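PrgZ (Enterococcus faecalis, PDB 4FAJ) binds peptide pheromones as a membrane-anchored extracellular receptor of the solute-binding protein 5 family, and probably serves in peptide uptake. Local coordinates at residues L415-G420 with V443-I448. Residues are numbered along the deposited sequence; the frame is centred on the assembly and turned at random.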
ATOM      1  N   LEU A 415      -9.614  -9.272 -17.335  1.00 25.39           N
ATOM      2  CA  LEU A 415      -9.050  -8.174 -16.566  1.00 23.70           C
ATOM      3  C   LEU A 415      -9.874  -7.936 -15.294  1.00 22.31           C
ATOM      4  O   LEU A 415     -11.013  -7.455 -15.360  1.00 21.67           O
ATOM      5  CB  LEU A 415      -9.024  -6.902 -17.427  1.00 23.51           C
ATOM      6  CG  LEU A 415      -8.542  -5.609 -16.765  1.00 23.68           C
ATOM      7  CD1 LEU A 415      -7.210  -5.815 -16.039  1.00 24.38           C
ATOM      8  CD2 LEU A 415      -8.425  -4.501 -17.802  1.00 24.40           C
ATOM      9  N   LEU A 416      -9.298  -8.278 -14.146  1.00 20.79           N
ATOM     10  CA  LEU A 416      -9.933  -8.045 -12.849  1.00 20.07           C
ATOM     11  C   LEU A 416      -9.773  -6.594 -12.411  1.00 19.59           C
ATOM     12  O   LEU A 416      -8.676  -6.023 -12.488  1.00 19.11           O
ATOM     13  CB  LEU A 416      -9.341  -8.953 -11.761  1.00 20.42           C
ATOM     14  CG  LEU A 416      -9.725 -10.428 -11.746  1.00 21.02           C
ATOM     15  CD1 LEU A 416      -9.165 -11.102 -10.491  1.00 20.41           C
ATOM     16  CD2 LEU A 416     -11.245 -10.606 -11.849  1.00 19.80           C
ATOM     17  N   VAL A 417     -10.868  -6.011 -11.942  1.00 19.08           N
ATOM     18  CA  VAL A 417     -10.867  -4.661 -11.420  1.00 19.01           C
ATOM     19  C   VAL A 417     -11.795  -4.585 -10.214  1.00 19.87           C
ATOM     20  O   VAL A 417     -12.729  -5.379 -10.078  1.00 20.07           O
ATOM     21  CB  VAL A 417     -11.323  -3.631 -12.480  1.00 19.17           C
ATOM     22  CG1 VAL A 417     -10.430  -3.689 -13.720  1.00 18.83           C
ATOM     23  CG2 VAL A 417     -12.800  -3.843 -12.866  1.00 18.77           C
ATOM     24  N   SER A 418     -11.520  -3.624  -9.342  1.00 20.40           N
ATOM     25  CA  SER A 418     -12.413  -3.303  -8.232  1.00 21.65           C
ATOM     26  C   SER A 418     -13.752  -2.800  -8.795  1.00 21.86           C
ATOM     27  O   SER A 418     -13.788  -2.210  -9.873  1.00 21.54           O
ATOM     28  CB  SER A 418     -11.762  -2.251  -7.346  1.00 21.46           C
ATOM     29  OG  SER A 418     -12.659  -1.798  -6.338  1.00 26.47           O
ATOM     30  N   ASP A 419     -14.860  -3.051  -8.098  1.00 22.75           N
ATOM     31  CA  ASP A 419     -16.176  -2.693  -8.661  1.00 23.24           C
ATOM     32  C   ASP A 419     -16.616  -1.229  -8.432  1.00 22.57           C
ATOM     33  O   ASP A 419     -17.773  -0.888  -8.679  1.00 23.93           O
ATOM     34  CB  ASP A 419     -17.265  -3.692  -8.230  1.00 24.62           C
ATOM     35  CG  ASP A 419     -17.407  -3.813  -6.731  1.00 26.50           C
ATOM     36  OD1 ASP A 419     -16.715  -3.085  -5.991  1.00 28.55           O
ATOM     37  OD2 ASP A 419     -18.222  -4.654  -6.293  1.00 31.68           O
ATOM     38  N   GLY A 420     -15.696  -0.371  -8.003  1.00 20.26           N
ATOM     39  CA  GLY A 420     -15.940   1.083  -7.907  1.00 19.04           C
ATOM     40  C   GLY A 420     -16.052   1.762  -9.272  1.00 17.96           C
ATOM     41  O   GLY A 420     -15.627   1.206 -10.304  1.00 17.30           O
ATOM     42  N   VAL A 443     -10.689  -8.801 -24.711  1.00 27.74           N
ATOM     43  CA  VAL A 443     -10.477  -8.533 -23.291  1.00 27.09           C
ATOM     44  C   VAL A 443     -11.821  -8.409 -22.573  1.00 26.90           C
ATOM     45  O   VAL A 443     -12.664  -7.602 -22.957  1.00 27.08           O
ATOM     46  CB  VAL A 443      -9.647  -7.247 -23.070  1.00 26.67           C
ATOM     47  CG1 VAL A 443      -9.598  -6.887 -21.592  1.00 25.81           C
ATOM     48  CG2 VAL A 443      -8.240  -7.418 -23.639  1.00 26.37           C
ATOM     49  N   THR A 444     -12.025  -9.234 -21.549  1.00 26.56           N
ATOM     50  CA  THR A 444     -13.209  -9.135 -20.705  1.00 26.47           C
ATOM     51  C   THR A 444     -12.832  -8.362 -19.449  1.00 25.23           C
ATOM     52  O   THR A 444     -11.721  -8.510 -18.935  1.00 25.51           O
ATOM     53  CB  THR A 444     -13.750 -10.527 -20.324  1.00 27.09           C
ATOM     54  OG1 THR A 444     -12.712 -11.294 -19.696  1.00 28.45           O
ATOM     55  CG2 THR A 444     -14.236 -11.267 -21.559  1.00 27.25           C
ATOM     56  N   VAL A 445     -13.735  -7.516 -18.971  1.00 24.46           N
ATOM     57  CA  VAL A 445     -13.510  -6.787 -17.730  1.00 22.90           C
ATOM     58  C   VAL A 445     -14.410  -7.370 -16.661  1.00 22.94           C
ATOM     59  O   VAL A 445     -15.620  -7.477 -16.872  1.00 23.12           O
ATOM     60  CB  VAL A 445     -13.814  -5.296 -17.887  1.00 22.96           C
ATOM     61  CG1 VAL A 445     -13.610  -4.576 -16.555  1.00 21.49           C
ATOM     62  CG2 VAL A 445     -12.926  -4.673 -18.983  1.00 23.20           C
ATOM     63  N   THR A 446     -13.828  -7.746 -15.521  1.00 22.03           N
ATOM     64  CA  THR A 446     -14.582  -8.385 -14.439  1.00 22.63           C
ATOM     65  C   THR A 446     -14.448  -7.568 -13.148  1.00 21.80           C
ATOM     66  O   THR A 446     -13.454  -7.694 -12.436  1.00 21.53           O
ATOM     67  CB  THR A 446     -14.109  -9.827 -14.209  1.00 22.72           C
ATOM     68  OG1 THR A 446     -14.156 -10.539 -15.455  1.00 23.85           O
ATOM     69  CG2 THR A 446     -14.989 -10.524 -13.166  1.00 24.12           C
ATOM     70  N   PRO A 447     -15.439  -6.703 -12.865  1.00 22.00           N
ATOM     71  CA  PRO A 447     -15.445  -5.949 -11.615  1.00 21.47           C
ATOM     72  C   PRO A 447     -15.883  -6.799 -10.430  1.00 21.56           C
ATOM     73  O   PRO A 447     -16.955  -7.431 -10.479  1.00 22.05           O
ATOM     74  CB  PRO A 447     -16.476  -4.838 -11.868  1.00 22.03           C
ATOM     75  CG  PRO A 447     -16.812  -4.912 -13.316  1.00 22.85           C
ATOM     76  CD  PRO A 447     -16.555  -6.299 -13.740  1.00 22.41           C
ATOM     77  N   ILE A 448     -15.078  -6.796  -9.371  1.00 20.46           N
ATOM     78  CA  ILE A 448     -15.357  -7.584  -8.184  1.00 20.51           C
ATOM     79  C   ILE A 448     -15.123  -6.796  -6.897  1.00 20.17           C
ATOM     80  O   ILE A 448     -14.374  -5.801  -6.888  1.00 19.50           O
ATOM     81  CB  ILE A 448     -14.510  -8.901  -8.142  1.00 20.53           C
ATOM     82  CG1 ILE A 448     -13.026  -8.624  -8.410  1.00 20.30           C
ATOM     83  CG2 ILE A 448     -15.038  -9.911  -9.161  1.00 21.06           C
ATOM     84  CD1 ILE A 448     -12.134  -9.822  -8.157  1.00 21.06           C
TER
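Val417 packs its CG2 methyl across CG1 of Val445 at 3.8 Å and against CB of Pro447 at 3.9 Å, two residues of one face. CG2 sits between the backbone N and the carbonyl carbon (CG1 at chi1 -58°), which turns it to the neighbouring strand. Helix 421-437 covers this face, touching Val445 and Pro447. On the other face CD2 of Leu416 lies alongside Thr446, 3.8 Å from its CB. The same CD2 meets CD1 of Ile448 at 3.9 Å, and Phe453 of helix 450-459 packs on both residues. Strands 412-418 and 442-448 are parallel neighbours in a beta-alpha-beta unit joined by helix 421-437. Their backbones are bonded in turn: Thr446 N gives a nearly straight bond to Leu415 O (2.8 Å, 172° at the hydrogen), Val417 N reaches Thr446 O, and Ile448 N reaches Val417 O at 2.8 Å. Along this ladder Thr444 and Thr446 both bond through OG1 to Asp414.

Past Val417 the pairing loosens. Asp419 N makes only a weak bond to Ile448 O (3.0 Å, 123°). Its partly exposed side chain lies along the Ile448 carbonyl, and OD1 forms a salt bridge with Lys278. Ser418, ending strand 412-418, packs on an apolar side chain of the bound peptide. The chemistry implies main-chain pairing between apolar contacts, with threonine hydroxyls and the Asp419 carboxylate partnered outside the pair.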